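Alpha-galactosidase 1 (PDB 3LRK) hydrolyses terminal, non-reducing alpha-D-galactose residues from alpha-D-galactosides such as galactose oligosaccharides, galactomannans and galactolipids. Local coordinates at residues A[343-348]-A[369-374]; A[375-380]-A[385-390]. The protein carries 1 engineered substitution. All blocks are in the same frame, centred on the assembly; numbering follows the deposited sequence.

Contact 1 of 2, residues A[343-348]-A[369-374]. With NAG (2-acetamido-2-deoxy-beta-D-glucopyranose), chain G.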
ATOM      1  N   ILE A 343     -17.231  14.110  16.274  1.00 25.88           N
ATOM      2  CA  ILE A 343     -18.681  14.186  16.123  1.00 26.45           C
ATOM      3  C   ILE A 343     -19.049  13.860  14.682  1.00 26.10           C
ATOM      4  O   ILE A 343     -18.312  14.207  13.752  1.00 26.53           O
ATOM      5  CB  ILE A 343     -19.237  15.573  16.550  1.00 26.66           C
ATOM      6  CG1 ILE A 343     -18.523  16.711  15.794  1.00 27.78           C
ATOM      7  CG2 ILE A 343     -19.102  15.741  18.070  1.00 26.60           C
ATOM      8  CD1 ILE A 343     -19.307  18.029  15.723  1.00 29.18           C
ATOM      9  N   GLN A 344     -20.171  13.168  14.500  1.00 25.80           N
ATOM     10  CA  GLN A 344     -20.584  12.719  13.177  1.00 25.20           C
ATOM     11  C   GLN A 344     -22.076  12.923  12.964  1.00 25.50           C
ATOM     12  O   GLN A 344     -22.871  12.860  13.907  1.00 25.46           O
ATOM     13  CB  GLN A 344     -20.233  11.240  12.955  1.00 24.95           C
ATOM     14  CG  GLN A 344     -18.796  10.840  13.356  1.00 24.16           C
ATOM     15  CD  GLN A 344     -18.447   9.405  12.982  1.00 23.77           C
ATOM     16  OE1 GLN A 344     -19.309   8.631  12.571  1.00 23.08           O
ATOM     17  NE2 GLN A 344     -17.176   9.043  13.133  1.00 23.28           N
ATOM     18  N   MET A 345     -22.437  13.173  11.716  1.00 25.51           N
ATOM     19  CA  MET A 345     -23.822  13.135  11.286  1.00 26.00           C
ATOM     20  C   MET A 345     -23.984  12.059  10.222  1.00 25.32           C
ATOM     21  O   MET A 345     -23.201  11.999   9.265  1.00 25.76           O
ATOM     22  CB  MET A 345     -24.239  14.471  10.702  1.00 26.43           C
ATOM     23  CG  MET A 345     -25.713  14.741  10.823  1.00 29.97           C
ATOM     24  SD  MET A 345     -26.414  15.505   9.360  1.00 39.22           S
ATOM     25  CE  MET A 345     -26.923  14.003   8.556  1.00 33.92           C
ATOM     26  N   TRP A 346     -24.997  11.213  10.394  1.00 24.33           N
ATOM     27  CA  TRP A 346     -25.341  10.202   9.404  1.00 23.84           C
ATOM     28  C   TRP A 346     -26.784  10.405   8.968  1.00 24.50           C
ATOM     29  O   TRP A 346     -27.608  10.937   9.723  1.00 24.34           O
ATOM     30  CB  TRP A 346     -25.167   8.790   9.969  1.00 22.64           C
ATOM     31  CG  TRP A 346     -23.751   8.379  10.331  1.00 22.19           C
ATOM     32  CD1 TRP A 346     -22.958   8.932  11.298  1.00 20.55           C
ATOM     33  CD2 TRP A 346     -22.992   7.290   9.764  1.00 20.96           C
ATOM     34  NE1 TRP A 346     -21.748   8.274  11.352  1.00 21.41           N
ATOM     35  CE2 TRP A 346     -21.752   7.251  10.435  1.00 20.52           C
ATOM     36  CE3 TRP A 346     -23.246   6.343   8.758  1.00 21.82           C
ATOM     37  CZ2 TRP A 346     -20.752   6.321  10.115  1.00 21.10           C
ATOM     38  CZ3 TRP A 346     -22.254   5.404   8.453  1.00 21.27           C
ATOM     39  CH2 TRP A 346     -21.023   5.408   9.125  1.00 20.73           C
ATOM     40  N   SER A 347     -27.080   9.979   7.746  1.00 25.04           N
ATOM     41  CA  SER A 347     -28.415  10.106   7.166  1.00 25.40           C
ATOM     42  C   SER A 347     -28.595   9.002   6.140  1.00 25.59           C
ATOM     43  O   SER A 347     -27.639   8.629   5.452  1.00 25.90           O
ATOM     44  CB  SER A 347     -28.592  11.479   6.516  1.00 25.26           C
ATOM     45  OG  SER A 347     -29.890  11.626   5.967  1.00 26.44           O
ATOM     46  N   GLY A 348     -29.814   8.480   6.040  1.00 25.72           N
ATOM     47  CA  GLY A 348     -30.112   7.405   5.099  1.00 26.04           C
ATOM     48  C   GLY A 348     -31.587   7.278   4.766  1.00 26.61           C
ATOM     49  O   GLY A 348     -32.446   7.559   5.610  1.00 26.38           O
ATOM     50  N   MET A 369     -25.797  19.848  19.200  1.00 35.53           N
ATOM     51  CA  MET A 369     -25.553  19.382  17.839  1.00 35.87           C
ATOM     52  C   MET A 369     -26.705  19.829  16.944  1.00 36.38           C
ATOM     53  O   MET A 369     -27.861  19.883  17.374  1.00 36.58           O
ATOM     54  CB  MET A 369     -25.387  17.854  17.793  1.00 35.74           C
ATOM     55  CG  MET A 369     -24.133  17.329  18.500  1.00 35.03           C
ATOM     56  SD  MET A 369     -23.702  15.613  18.100  1.00 33.19           S
ATOM     57  CE  MET A 369     -23.041  15.811  16.441  1.00 32.33           C
ATOM     58  N   ASN A 370     -26.373  20.180  15.719  1.00 36.78           N
ATOM     59  CA  ASN A 370     -27.277  20.796  14.782  1.00 37.51           C
ATOM     60  C   ASN A 370     -27.158  20.322  13.335  1.00 36.68           C
ATOM     61  O   ASN A 370     -26.088  20.034  12.896  1.00 36.60           O
ATOM     62  CB  ASN A 370     -27.082  22.312  14.823  1.00 38.15           C
ATOM     63  CG  ASN A 370     -25.725  22.757  14.342  1.00 42.30           C
ATOM     64  OD1 ASN A 370     -25.581  23.133  13.233  1.00 46.61           O
ATOM     65  ND2 ASN A 370     -24.746  22.751  15.203  1.00 45.66           N
ATOM     66  N   THR A 371     -28.256  20.300  12.597  1.00 36.06           N
ATOM     67  CA  THR A 371     -28.229  20.084  11.160  1.00 35.62           C
ATOM     68  C   THR A 371     -29.418  20.785  10.489  1.00 35.41           C
ATOM     69  O   THR A 371     -30.230  21.426  11.163  1.00 35.42           O
ATOM     70  CB  THR A 371     -28.164  18.569  10.801  1.00 35.46           C
ATOM     71  OG1 THR A 371     -27.949  18.428   9.392  1.00 35.64           O
ATOM     72  CG2 THR A 371     -29.441  17.831  11.212  1.00 34.68           C
ATOM     73  N   THR A 372     -29.489  20.679   9.164  1.00 35.02           N
ATOM     74  CA  THR A 372     -30.543  21.293   8.357  1.00 34.60           C
ATOM     75  C   THR A 372     -31.059  20.247   7.380  1.00 34.34           C
ATOM     76  O   THR A 372     -30.443  19.193   7.224  1.00 33.71           O
ATOM     77  CB  THR A 372     -29.998  22.480   7.522  1.00 34.70           C
ATOM     78  OG1 THR A 372     -29.029  21.994   6.588  1.00 34.47           O
ATOM     79  CG2 THR A 372     -29.345  23.552   8.405  1.00 35.01           C
ATOM     80  N   LEU A 373     -32.171  20.545   6.707  1.00 34.24           N
ATOM     81  CA  LEU A 373     -32.698  19.671   5.651  1.00 34.26           C
ATOM     82  C   LEU A 373     -31.712  19.468   4.501  1.00 34.84           C
ATOM     83  O   LEU A 373     -31.680  18.390   3.893  1.00 34.83           O
ATOM     84  CB  LEU A 373     -34.027  20.202   5.098  1.00 34.24           C
ATOM     85  CG  LEU A 373     -35.266  20.202   6.003  1.00 33.12           C
ATOM     86  CD1 LEU A 373     -36.434  20.878   5.279  1.00 32.36           C
ATOM     87  CD2 LEU A 373     -35.646  18.790   6.450  1.00 33.12           C
ATOM     88  N   GLU A 374     -30.923  20.501   4.203  1.00 35.09           N
ATOM     89  CA  GLU A 374     -29.921  20.438   3.128  1.00 35.77           C
ATOM     90  C   GLU A 374     -28.864  19.371   3.414  1.00 35.27           C
ATOM     91  O   GLU A 374     -28.491  18.624   2.513  1.00 35.62           O
ATOM     92  CB  GLU A 374     -29.262  21.805   2.888  1.00 36.16           C
ATOM     93  CG  GLU A 374     -30.232  22.907   2.439  1.00 38.53           C
ATOM     94  CD  GLU A 374     -29.535  24.190   1.989  1.00 42.36           C
ATOM     95  OE1 GLU A 374     -28.292  24.283   2.106  1.00 44.28           O
ATOM     96  OE2 GLU A 374     -30.236  25.112   1.512  1.00 43.23           O
TER
HETATM   97  C1  NAG G6001     -23.315  22.857  15.327  1.00 52.11           C
HETATM   98  C2  NAG G6001     -22.082  22.633  14.438  1.00 52.82           C
HETATM   99  C3  NAG G6001     -20.788  23.133  15.098  1.00 53.19           C
HETATM  100  C4  NAG G6001     -20.933  24.561  15.625  1.00 53.54           C
HETATM  101  C5  NAG G6001     -22.237  24.729  16.415  1.00 53.96           C
HETATM  102  C6  NAG G6001     -22.485  26.198  16.751  1.00 54.59           C
HETATM  103  C7  NAG G6001     -21.735  20.894  12.767  1.00 53.34           C
HETATM  104  C8  NAG G6001     -21.425  19.448  12.513  1.00 53.55           C
HETATM  105  N2  NAG G6001     -21.951  21.240  14.036  1.00 53.06           N
HETATM  106  O3  NAG G6001     -19.726  23.092  14.170  1.00 53.02           O
HETATM  107  O4  NAG G6001     -19.816  24.884  16.429  1.00 53.29           O
HETATM  108  O5  NAG G6001     -23.358  24.228  15.696  1.00 52.88           O
HETATM  109  O6  NAG G6001     -22.289  26.394  18.135  1.00 55.12           O
HETATM  110  O7  NAG G6001     -21.777  21.695  11.830  1.00 53.75           O

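Contact 2 of 2, residues A[375-380]-A[385-390]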
ATOM      1  N   GLU A 375     -28.413  19.297   4.668  1.00 34.84           N
ATOM      2  CA  GLU A 375     -27.441  18.287   5.112  1.00 34.32           C
ATOM      3  C   GLU A 375     -28.057  16.899   5.223  1.00 33.72           C
ATOM      4  O   GLU A 375     -27.449  15.915   4.791  1.00 33.76           O
ATOM      5  CB  GLU A 375     -26.827  18.657   6.458  1.00 34.29           C
ATOM      6  CG  GLU A 375     -25.911  19.862   6.451  1.00 34.66           C
ATOM      7  CD  GLU A 375     -25.052  19.930   7.700  1.00 35.35           C
ATOM      8  OE1 GLU A 375     -25.508  19.477   8.774  1.00 32.79           O
ATOM      9  OE2 GLU A 375     -23.910  20.429   7.601  1.00 36.84           O
ATOM     10  N   ILE A 376     -29.245  16.823   5.824  1.00 32.95           N
ATOM     11  CA  ILE A 376     -29.983  15.563   5.956  1.00 32.56           C
ATOM     12  C   ILE A 376     -30.248  14.934   4.586  1.00 32.39           C
ATOM     13  O   ILE A 376     -29.958  13.753   4.370  1.00 32.22           O
ATOM     14  CB  ILE A 376     -31.318  15.756   6.716  1.00 32.64           C
ATOM     15  CG1 ILE A 376     -31.051  16.064   8.192  1.00 32.58           C
ATOM     16  CG2 ILE A 376     -32.211  14.531   6.557  1.00 32.71           C
ATOM     17  CD1 ILE A 376     -32.241  16.678   8.932  1.00 33.07           C
ATOM     18  N   PHE A 377     -30.781  15.731   3.664  1.00 31.82           N
ATOM     19  CA  PHE A 377     -31.077  15.256   2.326  1.00 31.50           C
ATOM     20  C   PHE A 377     -29.941  15.648   1.386  1.00 31.54           C
ATOM     21  O   PHE A 377     -30.099  16.437   0.438  1.00 30.43           O
ATOM     22  CB  PHE A 377     -32.461  15.731   1.878  1.00 31.52           C
ATOM     23  CG  PHE A 377     -33.573  15.190   2.737  1.00 31.30           C
ATOM     24  CD1 PHE A 377     -34.149  15.975   3.731  1.00 31.18           C
ATOM     25  CD2 PHE A 377     -34.026  13.882   2.566  1.00 31.62           C
ATOM     26  CE1 PHE A 377     -35.171  15.468   4.535  1.00 31.58           C
ATOM     27  CE2 PHE A 377     -35.045  13.366   3.363  1.00 31.91           C
ATOM     28  CZ  PHE A 377     -35.620  14.159   4.349  1.00 31.07           C
ATOM     29  N   PHE A 378     -28.797  15.029   1.685  1.00 31.57           N
ATOM     30  CA  PHE A 378     -27.482  15.332   1.130  1.00 31.59           C
ATOM     31  C   PHE A 378     -27.346  15.205  -0.392  1.00 31.47           C
ATOM     32  O   PHE A 378     -26.491  15.871  -0.978  1.00 31.88           O
ATOM     33  CB  PHE A 378     -26.411  14.468   1.839  1.00 31.54           C
ATOM     34  CG  PHE A 378     -26.733  12.990   1.857  1.00 32.06           C
ATOM     35  CD1 PHE A 378     -26.373  12.170   0.792  1.00 32.38           C
ATOM     36  CD2 PHE A 378     -27.409  12.420   2.937  1.00 32.62           C
ATOM     37  CE1 PHE A 378     -26.688  10.805   0.792  1.00 33.12           C
ATOM     38  CE2 PHE A 378     -27.728  11.053   2.948  1.00 32.73           C
ATOM     39  CZ  PHE A 378     -27.364  10.245   1.880  1.00 32.57           C
ATOM     40  N   ASP A 379     -28.143  14.341  -1.026  1.00 31.34           N
ATOM     41  CA  ASP A 379     -28.115  14.215  -2.491  1.00 31.43           C
ATOM     42  C   ASP A 379     -29.308  14.891  -3.189  1.00 31.97           C
ATOM     43  O   ASP A 379     -29.564  14.638  -4.369  1.00 31.66           O
ATOM     44  CB  ASP A 379     -28.002  12.750  -2.934  1.00 31.40           C
ATOM     45  CG  ASP A 379     -26.647  12.121  -2.585  1.00 30.79           C
ATOM     46  OD1 ASP A 379     -25.680  12.857  -2.280  1.00 29.16           O
ATOM     47  OD2 ASP A 379     -26.560  10.875  -2.621  1.00 30.62           O
ATOM     48  N   SER A 380     -30.019  15.751  -2.458  1.00 32.18           N
ATOM     49  CA  SER A 380     -31.143  16.515  -3.014  1.00 32.76           C
ATOM     50  C   SER A 380     -30.710  17.903  -3.473  1.00 33.29           C
ATOM     51  O   SER A 380     -29.952  18.590  -2.776  1.00 33.30           O
ATOM     52  CB  SER A 380     -32.278  16.634  -1.989  1.00 32.69           C
ATOM     53  OG  SER A 380     -32.816  15.358  -1.678  1.00 32.45           O
ATOM     54  N   LYS A 385     -38.370  18.703  -3.881  1.00 38.35           N
ATOM     55  CA  LYS A 385     -39.511  18.598  -2.972  1.00 38.98           C
ATOM     56  C   LYS A 385     -39.145  18.170  -1.551  1.00 38.55           C
ATOM     57  O   LYS A 385     -39.847  18.513  -0.609  1.00 38.78           O
ATOM     58  CB  LYS A 385     -40.656  17.769  -3.571  1.00 39.48           C
ATOM     59  CG  LYS A 385     -41.549  18.620  -4.490  1.00 42.05           C
ATOM     60  CD  LYS A 385     -42.881  17.953  -4.844  1.00 45.89           C
ATOM     61  CE  LYS A 385     -43.657  18.802  -5.860  1.00 47.74           C
ATOM     62  NZ  LYS A 385     -45.076  18.344  -6.047  1.00 48.88           N
ATOM     63  N   LYS A 386     -38.033  17.453  -1.393  1.00 38.17           N
ATOM     64  CA  LYS A 386     -37.532  17.108  -0.057  1.00 37.63           C
ATOM     65  C   LYS A 386     -37.004  18.326   0.711  1.00 37.22           C
ATOM     66  O   LYS A 386     -37.183  18.420   1.927  1.00 37.13           O
ATOM     67  CB  LYS A 386     -36.471  16.000  -0.133  1.00 37.71           C
ATOM     68  CG  LYS A 386     -37.051  14.615  -0.400  1.00 37.81           C
ATOM     69  CD  LYS A 386     -35.961  13.566  -0.610  1.00 39.20           C
ATOM     70  CE  LYS A 386     -36.548  12.158  -0.644  1.00 40.06           C
ATOM     71  NZ  LYS A 386     -35.564  11.129  -1.104  1.00 41.07           N
ATOM     72  N   LEU A 387     -36.366  19.257   0.002  1.00 36.84           N
ATOM     73  CA  LEU A 387     -35.773  20.439   0.641  1.00 36.88           C
ATOM     74  C   LEU A 387     -36.790  21.562   0.846  1.00 37.07           C
ATOM     75  O   LEU A 387     -36.574  22.468   1.652  1.00 37.28           O
ATOM     76  CB  LEU A 387     -34.552  20.953  -0.145  1.00 36.70           C
ATOM     77  CG  LEU A 387     -33.269  20.106  -0.182  1.00 36.08           C
ATOM     78  CD1 LEU A 387     -32.084  20.955  -0.637  1.00 35.87           C
ATOM     79  CD2 LEU A 387     -32.969  19.475   1.165  1.00 34.38           C
ATOM     80  N   THR A 388     -37.895  21.473   0.111  1.00 37.41           N
ATOM     81  CA  THR A 388     -38.963  22.472   0.110  1.00 37.81           C
ATOM     82  C   THR A 388     -40.100  22.085   1.070  1.00 37.68           C
ATOM     83  O   THR A 388     -40.964  22.910   1.381  1.00 38.06           O
ATOM     84  CB  THR A 388     -39.477  22.668  -1.339  1.00 37.59           C
ATOM     85  OG1 THR A 388     -38.530  23.464  -2.061  1.00 38.49           O
ATOM     86  CG2 THR A 388     -40.837  23.349  -1.389  1.00 39.93           C
ATOM     87  N   SER A 389     -40.080  20.841   1.547  1.00 37.25           N
ATOM     88  CA  SER A 389     -41.128  20.313   2.426  1.00 36.93           C
ATOM     89  C   SER A 389     -40.778  20.407   3.901  1.00 36.58           C
ATOM     90  O   SER A 389     -39.613  20.588   4.268  1.00 36.55           O
ATOM     91  CB  SER A 389     -41.428  18.851   2.089  1.00 37.17           C
ATOM     92  OG  SER A 389     -41.904  18.722   0.766  1.00 37.71           O
ATOM     93  N   THR A 390     -41.804  20.267   4.741  1.00 35.82           N
ATOM     94  CA  THR A 390     -41.634  20.226   6.192  1.00 35.23           C
ATOM     95  C   THR A 390     -41.663  18.766   6.656  1.00 34.57           C
ATOM     96  O   THR A 390     -42.475  17.969   6.175  1.00 34.31           O
ATOM     97  CB  THR A 390     -42.706  21.099   6.903  1.00 35.21           C
ATOM     98  OG1 THR A 390     -42.507  22.469   6.538  1.00 35.72           O
ATOM     99  CG2 THR A 390     -42.621  20.981   8.423  1.00 35.15           C
TER

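Contact 1 of 2, residues A[343-348]-A[369-374]
Met369 CE meets Ile343 CB across the gap between strands 367-371 and 342-349, and the ends of two methionine side chains carry the contact, Met369 on Ile343 and Met345 on Thr371. The apolar part belongs to Met369: its chain runs out extended and then bends at the sulfur (chi3 74°), which lays the methyl CE against Ile343, 3.8 Å from CB. The same CE lies 3.9 Å from Gln344 O, so the methyl rests between Ile343 CB and the carbonyl of Gln344. Trp328 and Asn361, on the strands flanking 342-349, also touch Met369.

The second meeting is between sulfur and hydroxyl. Met345 crosses Thr371 at about a right angle, with SD 3.3 Å from OG1 and 3.8 Å from CB. The hydroxyl has a stronger polar partner in Glu375 OE1, to which it is hydrogen-bonded; Met345 SD packs against a group already engaged.

Asn370, whose CB points away from strand 342-349, carries N-linked GlcNAc on ND2; the sugar's acetyl methyl C8 bends back to within 4.1 Å of Ile343 CD1. On the far face of strand 342-349, Trp346 NE1 gives a 2.7 Å hydrogen bond to Gln344 OE1, lying in both the indole plane and the carbonyl plane, beside helix 239-246.

The two strand axes pass 9.1 Å apart at -37°, with no hydrogen bond between the segments: side-chain packing between the facing sheets of a beta sandwich, here the C-terminal domain of this GH27 enzyme.

Contact 2 of 2, residues A[375-380]-A[385-390]
Phe377 and Lys386 cross at about a right angle where the end of helix 373-376 meets the short, weakly bonded helix 385-388, on the connection between strands 367-371 and 391-395 of the C-terminal beta-sandwich domain. Phe377 is the first residue to leave the helix; it centres an inverse gamma turn and starts a type I beta turn that ends at Ser380, closed by the hydrogen bond from Ser380 N to Phe377 O, 3.0 Å.

The Phe377 ring stands between two aliphatic groups. Lys386 CB lies over one face, 4.1 Å above the plane and displaced toward the rim, while Ile376 CG2 covers the opposite face, also displaced toward the rim. CG of Lys386 lies beside its backbone N, opposite the carbonyl carbon (chi1 -75°), and the chain is extended from there, carrying its methylenes on past the ring and bringing CD within 3.7 Å of Phe377 CD2. The lysine thus contributes its hydrocarbon part to the packing. Trp391 meets the same phenyl ring with planes about 35° apart, and its NE1 hydrogen-bonds Lys386 O, tying the second helix to the start of strand 391-395.

Ser380 lies alongside Lys386 with its hydroxyl OG 3.8 Å from CD, a van der Waals approach to a methylene. Beyond the turn, Asp379 forms a salt bridge through OD2 with Arg220 of a second subunit, and Phe378 packs on that same arginine, so one side of the turn faces the tetramer interface.

Leu387 fills the angle between Phe377 and Ser380 by splitting its branches: CD2 sits 3.8 Å from Phe377 CB, whereas CD1 rests 3.8 Å from Ser380 O.

In the fold
Contact 1 closes before contact 2 opens, and their centres lie 12 Å apart on the same side of the chain's centre, within the C-terminal beta-sandwich domain. Helix 373-376 belongs to both: it follows strand 367-371 directly and leads into the turn at 377-380. The two contacts touch. Ser347 OG on strand 342-349 makes a probable hydrogen bond of 2.7 Å to Ile376 O, and Leu373 packs against Leu387 and Ser389. The helix and its following turn pack against both the six-stranded antiparallel sheet and helix 385-388, joining the glycosylated strand to the subunit interface.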